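Local coordinates for maltose/maltodextrin-binding protein (Thermus thermophilus, PDB 2GH9) that binds maltotriose, and probably related maltodextrins, as a periplasmic solute-binding protein, probably handing the sugar to a membrane transporter, at residues Val62-Gly68 / Ala98-Gly102; Leu150-Gly154 / Ile199-Arg203; Gln20-Phe24 / Asn285-Leu290; Ala168-Ala173 / Lys184-Gly188. All blocks are in the same frame, centred on the assembly; numbering follows the deposited sequence.

Interactions 1 and 2 are buried, whereas interactions 3 and 4 each keep a polar or solvent-facing rim. Interaction 1 stands beside the sugar, and interaction 3 lies farther out on the same mixed sheet, whose strand 58-63 runs into interaction 1 and whose face carries the helices of interaction 3; their centres are about 22 Å apart. Interactions 2 and 4 belong to the other half of the molecule and share the surroundings of helices 189-204 and 341-357. The chemistry follows the place: aromatic faces and sugar hydroxyls in 62-68/98-102, aliphatic branches in 150-154/199-203, a phenylalanine pair with one water in 20-24/285-290, and backbone hydrogen bonds in 168-173/184-188.

Interaction 1 of 4, residues Val62-Gly68 / Ala98-Gly102; sequences VPHDWVG and AFTFG. With GLC (alpha-D-glucopyranose), chain B.
The imidazole of His64 carries the methyl of Ala98 on one face: CB of Ala98 sits 3.7 Å from the ring centroid in a CH-pi contact. Gly68 does the same for Phe101, its CA centred over one face and 8° off the normal; with no side chain at Gly68, the ring can settle directly on the backbone. CD of Pro63 covers the centre of one face of the Trp66 indole, whose edge meets O3 of the glucose. At the edge of Phe99, in the ring plane, the carbonyl O of Val62 approaches CZ of Phe99 at 3.5 Å, while CG2 of Val67 arrives obliquely at CD1 of Phe99, 3.6 Å away. The other methyl, CG1 of Val67, is anti to the backbone N (chi1 164°) and reaches CB of Phe101, letting one branched residue touch both phenylalanines. His64 bonds beyond the contact, NE2 with the carbonyl of Met335 and ND1 with the amide of Val268.

On the far side of segment 62-68 the glucose is gripped. Its O2 and O3 donate to separate carboxylate oxygens of Asp65, O3 lying 2.6 Å from OD2 of Asp65. NE1 of Trp66 gives O3 a further bond of 2.8 Å, bent to 139° at the hydrogen. The chemistry is consistent with a turn backed by apolar contacts on one side while it presents paired acceptors and a donor to the sugar.

Interaction 2 of 4, residues Leu150-Gly154 / Ile199-Arg203; sequences LYNIG and IKDLR
Tyr151 meets Leu202 at about a right angle. The OH of Tyr151 is 3.5 Å from CD1 of Leu202, and the same methyl comes obliquely to the ring, 3.8 Å from CE1 of Tyr151. A chi1 of 84° sets CG of Tyr151 between its backbone N and carbonyl carbon, folding the ring back over its own loop, where CA of Ile153 covers one face. Tyrosine suits the place because its ring can lie among aliphatic groups while the hydroxyl bonds to OD1 of Asn159.

Ile153 and Ile199 run alongside each other, pointing opposite ways, and CG1 of Ile153 touches CG2 of Ile199 at 3.7 Å. The loop here, with Asn152 at the centre of an inverse gamma turn, leads from strand 149-150 to helix 156-166, and the contact fixes it against helix 189-204 in one lobe of the periplasmic-binding-protein fold. Beta-branched side chains fit such a seam, since each offers two arms close to the backbone.

Arg203 crosses Ile153 obliquely. CD1 of Ile153 lies over one face of the guanidinium, and CG2 of Ile153 comes within 3.5 Å of NH2 of Arg203. Arginine suits the site, with an aliphatic stem and a flat, many-donor end. The chain bends at chi3 (-74°), and its nitrogens are bonded elsewhere: NH1 to the carbonyl of Ile356, NE to that of Val209 and NH2 weakly to that of Pro210.

Interaction 3 of 4, residues Gln20-Phe24 / Asn285-Leu290; sequences QARTF and NFAKTL
Phe24 meets Phe286 along its whole length. At the root, CB of Phe24 lies 3.5 Å from CD1 of Phe286, and CG of Phe24 is equally near that same carbon. Farther out the ring leaves the partner ring and covers its stem: CB of Phe286 stands over the centre of one face of Phe24, 3.7 Å from the centroid, a CH-pi contact. Along one side of the ring, CD1 of Phe24 meets the methyl CG2 of Thr289 at 3.9 Å. The tip, CZ of Phe24, ends over the backbone of helix 285-290, 3.6 Å from N of Phe286, with CB of Asn285 close by. CG is anti to the backbone N in Phe24 (chi1 -168°), which sends the ring out toward helix 285-290. The two rings are inclined by 55° and are neither stacked nor edge-to-face.

Phe286 in turn points an edge at helix 20-24, its CE1 being 3.5 Å from O of Gln20, while CZ reaches the small Ala21. That carbonyl also accepts from a water, which donates to OG1 of Thr289 as well and so bridges the helices. OG1 of Thr289 itself donates to O of Phe286 within its own helix. CD2 of Leu290 closes the other end against CB of Gln20.

The short helix segments cross at 128° with axes 10.5 Å apart, a distance large enough for phenyl rings between them. Phe286 also reaches Val32, Leu58 and Val5 on the sheet beneath, the layered helix-on-sheet packing of an alpha/beta periplasmic-binding-protein lobe.

Interaction 4 of 4, residues Ala168-Ala173 / Lys184-Gly188; sequences AENVFA and KLLIG
Ala173 and Leu186 bond to the opposing segment on either side of a single antiparallel bridge, in which Phe172 and Leu185 form the non-hydrogen-bonded pair. Strands 172-175 and 179-181 form a small antiparallel hairpin; past the corner at Lys184 the returning chain makes this one isolated bridge to Phe172 before helix 189-204. This short backbone pairing is the tight part. N of Ala173 donates to O of Lys184 at 2.9 Å, nearly straight at 169°, and N of Leu186 donates to O of Val171 at 2.8 Å, tilted out of the carbonyl plane. These acceptors also take CA-H contacts, from Phe172 and Leu185 respectively. CB of the small Ala168 sits 3.3 Å from O of Leu186 and against CG2 of Ile187.

The buried flank is apolar. CD2 of Leu185 lies obliquely against the ring of Phe172, 3.7 Å from CE1, and Val171 runs beside Leu185 pointing the same way, with its own CG1 over the centre of one face of the Phe172 ring. Helices 341-357 and 363-378 pack here, hence the bulky hydrophobic residues.

Toward solvent the fit is looser. Beyond its CB, which touches CB of Ala173 at 3.8 Å, Lys184 runs extended to a salt bridge with Asp175, and Glu169 likewise leads its carboxylate outward. Leu186 covers this margin with CD1 on Ala173. On the inner side, OD1 of Asn170 accepts from N of Val171 at 2.6 Å and its ND2 bonds to the carbonyl of Pro334, whereas O of Asn170, buried without a polar partner, faces CB of Leu186 at 3.4 Å.

Interaction 1 of 4, residues Val62-Gly68 / Ala98-Gly102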
loop_
_atom_site.group_PDB
_atom_site.type_symbol
_atom_site.label_atom_id
_atom_site.label_comp_id
_atom_site.label_asym_id
_atom_site.label_seq_id
_atom_site.Cartn_x
_atom_site.Cartn_y
_atom_site.Cartn_z
ATOM N N VAL A 62 -1.403 -10.014 -2.223
ATOM C CA VAL A 62 -2.437 -9.022 -2.484
ATOM C C VAL A 62 -2.579 -8.084 -1.292
ATOM O O VAL A 62 -2.389 -8.500 -0.154
ATOM C CB VAL A 62 -3.842 -9.678 -2.758
ATOM C CG1 VAL A 62 -3.794 -10.605 -3.995
ATOM C CG2 VAL A 62 -4.405 -10.413 -1.467
ATOM N N PRO A 63 -2.962 -6.815 -1.547
ATOM C CA PRO A 63 -3.283 -5.901 -0.458
ATOM C C PRO A 63 -4.656 -6.252 0.082
ATOM O O PRO A 63 -5.525 -6.711 -0.663
ATOM C CB PRO A 63 -3.305 -4.523 -1.141
ATOM C CG PRO A 63 -3.746 -4.836 -2.524
ATOM C CD PRO A 63 -3.155 -6.185 -2.860
ATOM N N HIS A 64 -4.843 -6.053 1.369
ATOM C CA HIS A 64 -6.084 -6.452 2.027
ATOM C C HIS A 64 -7.352 -5.734 1.594
ATOM O O HIS A 64 -8.445 -6.243 1.829
ATOM C CB HIS A 64 -5.930 -6.365 3.529
ATOM C CG HIS A 64 -6.054 -4.981 4.095
ATOM N ND1 HIS A 64 -4.960 -4.189 4.372
ATOM C CD2 HIS A 64 -7.144 -4.278 4.502
ATOM C CE1 HIS A 64 -5.373 -3.056 4.921
ATOM N NE2 HIS A 64 -6.695 -3.079 5.000
ATOM N N ASP A 65 -7.231 -4.562 0.960
ATOM C CA ASP A 65 -8.445 -3.874 0.504
ATOM C C ASP A 65 -9.179 -4.680 -0.577
ATOM O O ASP A 65 -10.384 -4.519 -0.761
ATOM C CB ASP A 65 -8.160 -2.424 0.078
ATOM C CG ASP A 65 -7.268 -2.326 -1.113
ATOM O OD1 ASP A 65 -6.055 -2.711 -1.011
ATOM O OD2 ASP A 65 -7.777 -1.845 -2.150
ATOM N N TRP A 66 -8.464 -5.568 -1.262
ATOM C CA TRP A 66 -9.051 -6.446 -2.277
ATOM C C TRP A 66 -9.907 -7.618 -1.725
ATOM O O TRP A 66 -10.605 -8.269 -2.506
ATOM C CB TRP A 66 -7.943 -7.084 -3.103
ATOM C CG TRP A 66 -7.121 -6.173 -3.930
ATOM C CD1 TRP A 66 -7.210 -4.804 -4.008
ATOM C CD2 TRP A 66 -6.058 -6.558 -4.800
ATOM N NE1 TRP A 66 -6.276 -4.327 -4.886
ATOM C CE2 TRP A 66 -5.558 -5.380 -5.395
ATOM C CE3 TRP A 66 -5.488 -7.788 -5.154
ATOM C CZ2 TRP A 66 -4.499 -5.393 -6.303
ATOM C CZ3 TRP A 66 -4.431 -7.804 -6.056
ATOM C CH2 TRP A 66 -3.953 -6.614 -6.632
ATOM N N VAL A 67 -9.856 -7.872 -0.413
ATOM C CA VAL A 67 -10.379 -9.122 0.177
ATOM C C VAL A 67 -11.899 -9.289 0.040
ATOM O O VAL A 67 -12.365 -10.333 -0.462
ATOM C CB VAL A 67 -9.887 -9.332 1.647
ATOM C CG1 VAL A 67 -10.718 -10.389 2.414
ATOM C CG2 VAL A 67 -8.419 -9.745 1.635
ATOM N N GLY A 68 -12.654 -8.267 0.433
ATOM C CA GLY A 68 -14.117 -8.291 0.316
ATOM C C GLY A 68 -14.622 -8.542 -1.093
ATOM O O GLY A 68 -15.448 -9.411 -1.284
ATOM N N ALA A 98 -7.561 -7.578 8.796
ATOM C CA ALA A 98 -7.456 -7.167 7.384
ATOM C C ALA A 98 -7.837 -8.311 6.421
ATOM O O ALA A 98 -8.453 -8.076 5.388
ATOM C CB ALA A 98 -6.045 -6.677 7.077
ATOM N N PHE A 99 -7.462 -9.545 6.763
ATOM C CA PHE A 99 -7.720 -10.683 5.884
ATOM C C PHE A 99 -8.895 -11.550 6.300
ATOM O O PHE A 99 -9.076 -12.646 5.760
ATOM C CB PHE A 99 -6.439 -11.512 5.709
ATOM C CG PHE A 99 -5.607 -11.025 4.579
ATOM C CD1 PHE A 99 -5.765 -11.551 3.314
ATOM C CD2 PHE A 99 -4.721 -9.960 4.759
ATOM C CE1 PHE A 99 -5.030 -11.056 2.254
ATOM C CE2 PHE A 99 -3.988 -9.457 3.698
ATOM C CZ PHE A 99 -4.135 -9.994 2.457
ATOM N N THR A 100 -9.700 -11.036 7.236
ATOM C CA THR A 100 -10.938 -11.691 7.676
ATOM C C THR A 100 -12.149 -11.037 6.995
ATOM O O THR A 100 -12.307 -9.806 6.994
ATOM C CB THR A 100 -11.057 -11.672 9.203
ATOM O OG1 THR A 100 -9.966 -12.411 9.764
ATOM C CG2 THR A 100 -12.393 -12.284 9.687
ATOM N N PHE A 101 -12.958 -11.880 6.363
ATOM C CA PHE A 101 -14.185 -11.463 5.697
ATOM C C PHE A 101 -15.262 -12.556 5.811
ATOM O O PHE A 101 -14.996 -13.739 5.595
ATOM C CB PHE A 101 -13.919 -11.137 4.235
ATOM C CG PHE A 101 -15.037 -10.374 3.582
ATOM C CD1 PHE A 101 -15.247 -9.032 3.897
ATOM C CD2 PHE A 101 -15.902 -11.004 2.687
ATOM C CE1 PHE A 101 -16.280 -8.325 3.320
ATOM C CE2 PHE A 101 -16.937 -10.306 2.093
ATOM C CZ PHE A 101 -17.127 -8.963 2.400
ATOM N N GLY A 102 -16.479 -12.151 6.149
ATOM C CA GLY A 102 -17.557 -13.110 6.401
ATOM C C GLY A 102 -17.268 -13.980 7.616
ATOM O O GLY A 102 -17.709 -15.134 7.682
HETATM C C1 GLC B . -3.821 0.755 -3.145
HETATM C C2 GLC B . -4.870 -0.339 -3.068
HETATM C C3 GLC B . -5.394 -0.669 -4.457
HETATM C C4 GLC B . -5.875 0.611 -5.128
HETATM C C5 GLC B . -4.794 1.702 -5.148
HETATM C C6 GLC B . -5.290 3.047 -5.701
HETATM O O2 GLC B . -4.319 -1.519 -2.453
HETATM O O3 GLC B . -6.462 -1.606 -4.362
HETATM O O4 GLC B . -6.285 0.278 -6.454
HETATM O O5 GLC B . -4.324 1.928 -3.816
HETATM O O6 GLC B . -4.163 3.826 -6.118
#

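Interaction 2 of 4, residues Leu150-Gly154 / Ile199-Arg203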
loop_
_atom_site.group_PDB
_atom_site.type_symbol
_atom_site.label_atom_id
_atom_site.label_comp_id
_atom_site.label_asym_id
_atom_site.label_seq_id
_atom_site.Cartn_x
_atom_site.Cartn_y
_atom_site.Cartn_z
ATOM N N LEU A 150 9.100 14.821 -4.726
ATOM C CA LEU A 150 8.274 14.266 -5.757
ATOM C C LEU A 150 7.498 13.084 -5.183
ATOM O O LEU A 150 7.957 12.434 -4.250
ATOM C CB LEU A 150 9.116 13.809 -6.952
ATOM C CG LEU A 150 9.809 14.883 -7.820
ATOM C CD1 LEU A 150 10.597 14.196 -8.974
ATOM C CD2 LEU A 150 8.765 15.868 -8.350
ATOM N N TYR A 151 6.328 12.835 -5.752
ATOM C CA TYR A 151 5.519 11.656 -5.400
ATOM C C TYR A 151 4.431 11.424 -6.448
ATOM O O TYR A 151 4.178 12.289 -7.296
ATOM C CB TYR A 151 4.919 11.785 -3.971
ATOM C CG TYR A 151 3.623 12.565 -3.859
ATOM C CD1 TYR A 151 3.592 13.931 -4.110
ATOM C CD2 TYR A 151 2.433 11.945 -3.461
ATOM C CE1 TYR A 151 2.428 14.651 -4.017
ATOM C CE2 TYR A 151 1.241 12.668 -3.363
ATOM C CZ TYR A 151 1.261 14.035 -3.643
ATOM O OH TYR A 151 0.143 14.802 -3.554
ATOM N N ASN A 152 3.789 10.260 -6.372
ATOM C CA ASN A 152 2.684 9.914 -7.262
ATOM C C ASN A 152 1.434 10.743 -6.953
ATOM O O ASN A 152 0.474 10.263 -6.376
ATOM C CB ASN A 152 2.408 8.401 -7.185
ATOM C CG ASN A 152 1.528 7.904 -8.295
ATOM O OD1 ASN A 152 1.127 8.656 -9.198
ATOM N ND2 ASN A 152 1.218 6.599 -8.247
ATOM N N ILE A 153 1.454 11.998 -7.409
ATOM C CA ILE A 153 0.476 13.007 -7.030
ATOM C C ILE A 153 -0.971 12.711 -7.411
ATOM O O ILE A 153 -1.902 13.139 -6.730
ATOM C CB ILE A 153 0.948 14.416 -7.573
ATOM C CG1 ILE A 153 0.062 15.555 -7.079
ATOM C CG2 ILE A 153 1.048 14.427 -9.095
ATOM C CD1 ILE A 153 0.759 16.916 -7.178
ATOM N N GLY A 154 -1.173 11.990 -8.509
ATOM C CA GLY A 154 -2.505 11.658 -8.940
ATOM C C GLY A 154 -3.141 10.494 -8.219
ATOM O O GLY A 154 -4.323 10.289 -8.348
ATOM N N ILE A 199 -3.324 19.642 -2.401
ATOM C CA ILE A 199 -2.687 18.870 -3.464
ATOM C C ILE A 199 -2.453 19.757 -4.694
ATOM O O ILE A 199 -1.354 19.764 -5.235
ATOM C CB ILE A 199 -3.435 17.561 -3.817
ATOM C CG1 ILE A 199 -3.454 16.612 -2.611
ATOM C CG2 ILE A 199 -2.767 16.881 -5.033
ATOM C CD1 ILE A 199 -4.587 15.580 -2.608
ATOM N N LYS A 200 -3.449 20.536 -5.101
ATOM C CA LYS A 200 -3.213 21.553 -6.157
ATOM C C LYS A 200 -2.035 22.471 -5.849
ATOM O O LYS A 200 -1.173 22.703 -6.705
ATOM C CB LYS A 200 -4.453 22.403 -6.405
ATOM C CG LYS A 200 -5.469 21.725 -7.243
ATOM C CD LYS A 200 -6.753 22.575 -7.407
ATOM C CE LYS A 200 -6.570 23.770 -8.349
ATOM N NZ LYS A 200 -7.869 24.529 -8.436
ATOM N N ASP A 201 -1.990 22.959 -4.610
ATOM C CA ASP A 201 -0.962 23.897 -4.178
ATOM C C ASP A 201 0.420 23.304 -4.282
ATOM O O ASP A 201 1.378 24.035 -4.478
ATOM C CB ASP A 201 -1.196 24.380 -2.733
ATOM C CG ASP A 201 -2.430 25.261 -2.581
ATOM O OD1 ASP A 201 -3.019 25.699 -3.595
ATOM O OD2 ASP A 201 -2.822 25.520 -1.418
ATOM N N LEU A 202 0.535 21.983 -4.110
ATOM C CA LEU A 202 1.817 21.287 -4.253
ATOM C C LEU A 202 2.392 21.512 -5.663
ATOM O O LEU A 202 3.593 21.448 -5.869
ATOM C CB LEU A 202 1.668 19.767 -3.951
ATOM C CG LEU A 202 1.527 19.340 -2.470
ATOM C CD1 LEU A 202 1.308 17.831 -2.306
ATOM C CD2 LEU A 202 2.747 19.752 -1.664
ATOM N N ARG A 203 1.518 21.761 -6.627
ATOM C CA ARG A 203 1.966 22.070 -7.985
ATOM C C ARG A 203 1.959 23.575 -8.241
ATOM O O ARG A 203 2.971 24.127 -8.584
ATOM C CB ARG A 203 1.096 21.363 -9.011
ATOM C CG ARG A 203 1.503 21.602 -10.469
ATOM C CD ARG A 203 0.736 20.652 -11.373
ATOM N NE ARG A 203 1.263 19.290 -11.255
ATOM C CZ ARG A 203 0.643 18.185 -11.663
ATOM N NH1 ARG A 203 -0.552 18.245 -12.224
ATOM N NH2 ARG A 203 1.225 17.004 -11.498
#

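Interaction 3 of 4, residues Gln20-Phe24 / Asn285-Leu290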
loop_
_atom_site.group_PDB
_atom_site.type_symbol
_atom_site.label_atom_id
_atom_site.label_comp_id
_atom_site.label_asym_id
_atom_site.label_seq_id
_atom_site.Cartn_x
_atom_site.Cartn_y
_atom_site.Cartn_z
ATOM N N GLN A 20 12.546 -18.901 -2.857
ATOM C CA GLN A 20 11.622 -19.736 -2.087
ATOM C C GLN A 20 10.922 -20.765 -2.982
ATOM O O GLN A 20 10.616 -21.881 -2.537
ATOM C CB GLN A 20 10.587 -18.888 -1.320
ATOM C CG GLN A 20 11.150 -17.774 -0.427
ATOM C CD GLN A 20 12.565 -18.041 0.105
ATOM O OE1 GLN A 20 13.493 -17.246 -0.111
ATOM N NE2 GLN A 20 12.729 -19.157 0.801
ATOM N N ALA A 21 10.670 -20.392 -4.232
ATOM C CA ALA A 21 10.025 -21.286 -5.190
ATOM C C ALA A 21 10.964 -22.439 -5.561
ATOM O O ALA A 21 10.528 -23.595 -5.685
ATOM C CB ALA A 21 9.591 -20.526 -6.443
ATOM N N ARG A 22 12.247 -22.105 -5.752
ATOM C CA ARG A 22 13.273 -23.116 -6.032
ATOM C C ARG A 22 13.398 -24.080 -4.842
ATOM O O ARG A 22 13.289 -25.297 -5.004
ATOM C CB ARG A 22 14.622 -22.447 -6.365
ATOM C CG ARG A 22 14.687 -21.847 -7.772
ATOM C CD ARG A 22 16.116 -21.552 -8.203
ATOM N NE ARG A 22 16.768 -20.624 -7.277
ATOM C CZ ARG A 22 16.751 -19.293 -7.385
ATOM N NH1 ARG A 22 16.130 -18.686 -8.395
ATOM N NH2 ARG A 22 17.375 -18.559 -6.472
ATOM N N THR A 23 13.582 -23.523 -3.648
ATOM C CA THR A 23 13.646 -24.299 -2.416
ATOM C C THR A 23 12.433 -25.240 -2.198
ATOM O O THR A 23 12.620 -26.376 -1.761
ATOM C CB THR A 23 13.815 -23.381 -1.201
ATOM O OG1 THR A 23 15.005 -22.603 -1.364
ATOM C CG2 THR A 23 13.917 -24.175 0.072
ATOM N N PHE A 24 11.218 -24.781 -2.510
ATOM C CA PHE A 24 10.022 -25.631 -2.396
ATOM C C PHE A 24 10.016 -26.791 -3.386
ATOM O O PHE A 24 9.466 -27.838 -3.090
ATOM C CB PHE A 24 8.732 -24.825 -2.602
ATOM C CG PHE A 24 7.483 -25.565 -2.219
ATOM C CD1 PHE A 24 7.152 -25.748 -0.882
ATOM C CD2 PHE A 24 6.618 -26.053 -3.188
ATOM C CE1 PHE A 24 5.978 -26.422 -0.520
ATOM C CE2 PHE A 24 5.448 -26.728 -2.832
ATOM C CZ PHE A 24 5.130 -26.906 -1.502
ATOM N N ASN A 285 0.609 -25.523 1.006
ATOM C CA ASN A 285 1.878 -25.833 1.655
ATOM C C ASN A 285 2.922 -24.803 1.264
ATOM O O ASN A 285 3.661 -24.337 2.107
ATOM C CB ASN A 285 2.374 -27.238 1.294
ATOM C CG ASN A 285 1.689 -28.337 2.094
ATOM O OD1 ASN A 285 1.208 -28.113 3.204
ATOM N ND2 ASN A 285 1.649 -29.535 1.527
ATOM N N PHE A 286 2.964 -24.428 -0.009
ATOM C CA PHE A 286 3.967 -23.465 -0.465
ATOM C C PHE A 286 3.724 -22.094 0.166
ATOM O O PHE A 286 4.664 -21.450 0.628
ATOM C CB PHE A 286 3.977 -23.349 -1.982
ATOM C CG PHE A 286 4.913 -22.291 -2.490
ATOM C CD1 PHE A 286 6.265 -22.330 -2.152
ATOM C CD2 PHE A 286 4.456 -21.272 -3.309
ATOM C CE1 PHE A 286 7.154 -21.351 -2.619
ATOM C CE2 PHE A 286 5.346 -20.286 -3.784
ATOM C CZ PHE A 286 6.690 -20.329 -3.428
ATOM N N ALA A 287 2.465 -21.660 0.189
ATOM C CA ALA A 287 2.092 -20.413 0.861
ATOM C C ALA A 287 2.570 -20.386 2.321
ATOM O O ALA A 287 3.087 -19.364 2.792
ATOM C CB ALA A 287 0.584 -20.194 0.781
ATOM N N LYS A 288 2.418 -21.513 3.022
ATOM C CA LYS A 288 2.788 -21.579 4.425
ATOM C C LYS A 288 4.306 -21.450 4.586
ATOM O O LYS A 288 4.742 -20.842 5.542
ATOM C CB LYS A 288 2.213 -22.840 5.109
ATOM C CG LYS A 288 0.681 -22.812 5.216
ATOM C CD LYS A 288 0.053 -24.170 5.519
ATOM C CE LYS A 288 0.371 -24.637 6.924
ATOM N NZ LYS A 288 -0.524 -25.775 7.350
ATOM N N THR A 289 5.089 -21.955 3.632
ATOM C CA THR A 289 6.559 -21.802 3.689
ATOM C C THR A 289 6.982 -20.327 3.645
ATOM O O THR A 289 7.990 -19.968 4.226
ATOM C CB THR A 289 7.328 -22.579 2.562
ATOM O OG1 THR A 289 7.041 -22.025 1.254
ATOM C CG2 THR A 289 6.995 -24.081 2.603
ATOM N N LEU A 290 6.205 -19.488 2.953
ATOM C CA LEU A 290 6.579 -18.097 2.716
ATOM C C LEU A 290 6.391 -17.199 3.942
ATOM O O LEU A 290 6.999 -16.135 4.028
ATOM C CB LEU A 290 5.776 -17.528 1.511
ATOM C CG LEU A 290 5.854 -18.219 0.137
ATOM C CD1 LEU A 290 4.889 -17.561 -0.889
ATOM C CD2 LEU A 290 7.296 -18.261 -0.426
HETATM O O HOH W 1 9.975 -22.619 0.046
#

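Interaction 4 of 4, residues Ala168-Ala173 / Lys184-Gly188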
loop_
_atom_site.group_PDB
_atom_site.type_symbol
_atom_site.label_atom_id
_atom_site.label_comp_id
_atom_site.label_asym_id
_atom_site.label_seq_id
_atom_site.Cartn_x
_atom_site.Cartn_y
_atom_site.Cartn_z
ATOM N N ALA A 168 -10.761 13.419 7.488
ATOM C CA ALA A 168 -11.333 12.094 7.182
ATOM C C ALA A 168 -10.670 11.032 8.052
ATOM O O ALA A 168 -9.488 10.786 7.904
ATOM C CB ALA A 168 -11.143 11.750 5.680
ATOM N N GLU A 169 -11.419 10.426 8.973
ATOM C CA GLU A 169 -10.887 9.324 9.808
ATOM C C GLU A 169 -10.459 8.144 8.922
ATOM O O GLU A 169 -9.383 7.581 9.068
ATOM C CB GLU A 169 -11.953 8.876 10.814
ATOM C CG GLU A 169 -11.599 7.668 11.677
ATOM C CD GLU A 169 -10.251 7.790 12.398
ATOM O OE1 GLU A 169 -9.867 8.901 12.835
ATOM O OE2 GLU A 169 -9.572 6.747 12.537
ATOM N N ASN A 170 -11.327 7.798 7.992
ATOM C CA ASN A 170 -11.044 6.799 7.000
ATOM C C ASN A 170 -11.906 7.142 5.796
ATOM O O ASN A 170 -12.341 8.301 5.673
ATOM C CB ASN A 170 -11.307 5.391 7.569
ATOM C CG ASN A 170 -10.499 4.300 6.853
ATOM O OD1 ASN A 170 -10.409 4.300 5.627
ATOM N ND2 ASN A 170 -9.913 3.380 7.617
ATOM N N VAL A 171 -12.113 6.173 4.892
ATOM C CA VAL A 171 -12.896 6.383 3.698
ATOM C C VAL A 171 -14.377 6.510 4.052
ATOM O O VAL A 171 -15.072 7.374 3.531
ATOM C CB VAL A 171 -12.697 5.232 2.673
ATOM C CG1 VAL A 171 -13.657 5.387 1.491
ATOM C CG2 VAL A 171 -11.257 5.211 2.171
ATOM N N PHE A 172 -14.834 5.636 4.940
ATOM C CA PHE A 172 -16.243 5.532 5.317
ATOM C C PHE A 172 -16.417 5.728 6.820
ATOM O O PHE A 172 -15.562 5.321 7.604
ATOM C CB PHE A 172 -16.770 4.139 4.991
ATOM C CG PHE A 172 -16.645 3.737 3.551
ATOM C CD1 PHE A 172 -17.427 4.331 2.576
ATOM C CD2 PHE A 172 -15.805 2.700 3.184
ATOM C CE1 PHE A 172 -17.338 3.919 1.238
ATOM C CE2 PHE A 172 -15.722 2.284 1.871
ATOM C CZ PHE A 172 -16.483 2.889 0.895
ATOM N N ALA A 173 -17.543 6.323 7.218
ATOM C CA ALA A 173 -17.928 6.417 8.627
ATOM C C ALA A 173 -18.233 5.023 9.201
ATOM O O ALA A 173 -18.715 4.150 8.479
ATOM C CB ALA A 173 -19.143 7.340 8.773
ATOM N N LYS A 184 -21.873 6.367 3.783
ATOM C CA LYS A 184 -21.355 7.600 4.396
ATOM C C LYS A 184 -19.852 7.833 4.148
ATOM O O LYS A 184 -19.010 7.467 4.974
ATOM C CB LYS A 184 -21.627 7.575 5.900
ATOM C CG LYS A 184 -23.116 7.704 6.289
ATOM C CD LYS A 184 -23.309 7.333 7.775
ATOM C CE LYS A 184 -24.785 7.197 8.150
ATOM N NZ LYS A 184 -24.962 6.245 9.298
ATOM N N LEU A 185 -19.522 8.451 3.014
ATOM C CA LEU A 185 -18.134 8.812 2.732
ATOM C C LEU A 185 -17.663 9.854 3.734
ATOM O O LEU A 185 -18.474 10.625 4.253
ATOM C CB LEU A 185 -17.964 9.403 1.335
ATOM C CG LEU A 185 -17.919 8.520 0.093
ATOM C CD1 LEU A 185 -17.713 9.421 -1.115
ATOM C CD2 LEU A 185 -16.829 7.466 0.161
ATOM N N LEU A 186 -16.354 9.861 3.998
ATOM C CA LEU A 186 -15.714 10.893 4.813
ATOM C C LEU A 186 -14.691 11.716 4.024
ATOM O O LEU A 186 -14.115 12.661 4.563
ATOM C CB LEU A 186 -15.049 10.266 6.045
ATOM C CG LEU A 186 -16.034 9.753 7.091
ATOM C CD1 LEU A 186 -15.315 9.063 8.222
ATOM C CD2 LEU A 186 -16.910 10.906 7.601
ATOM N N ILE A 187 -14.509 11.384 2.746
ATOM C CA ILE A 187 -13.489 12.023 1.912
ATOM C C ILE A 187 -14.053 13.075 0.946
ATOM O O ILE A 187 -13.325 13.619 0.129
ATOM C CB ILE A 187 -12.631 10.965 1.159
ATOM C CG1 ILE A 187 -13.500 10.056 0.285
ATOM C CG2 ILE A 187 -11.812 10.138 2.184
ATOM C CD1 ILE A 187 -12.735 9.416 -0.909
ATOM N N GLY A 188 -15.358 13.345 1.046
ATOM C CA GLY A 188 -16.000 14.409 0.283
ATOM C C GLY A 188 -16.228 15.628 1.159
ATOM O O GLY A 188 -15.636 15.755 2.248
#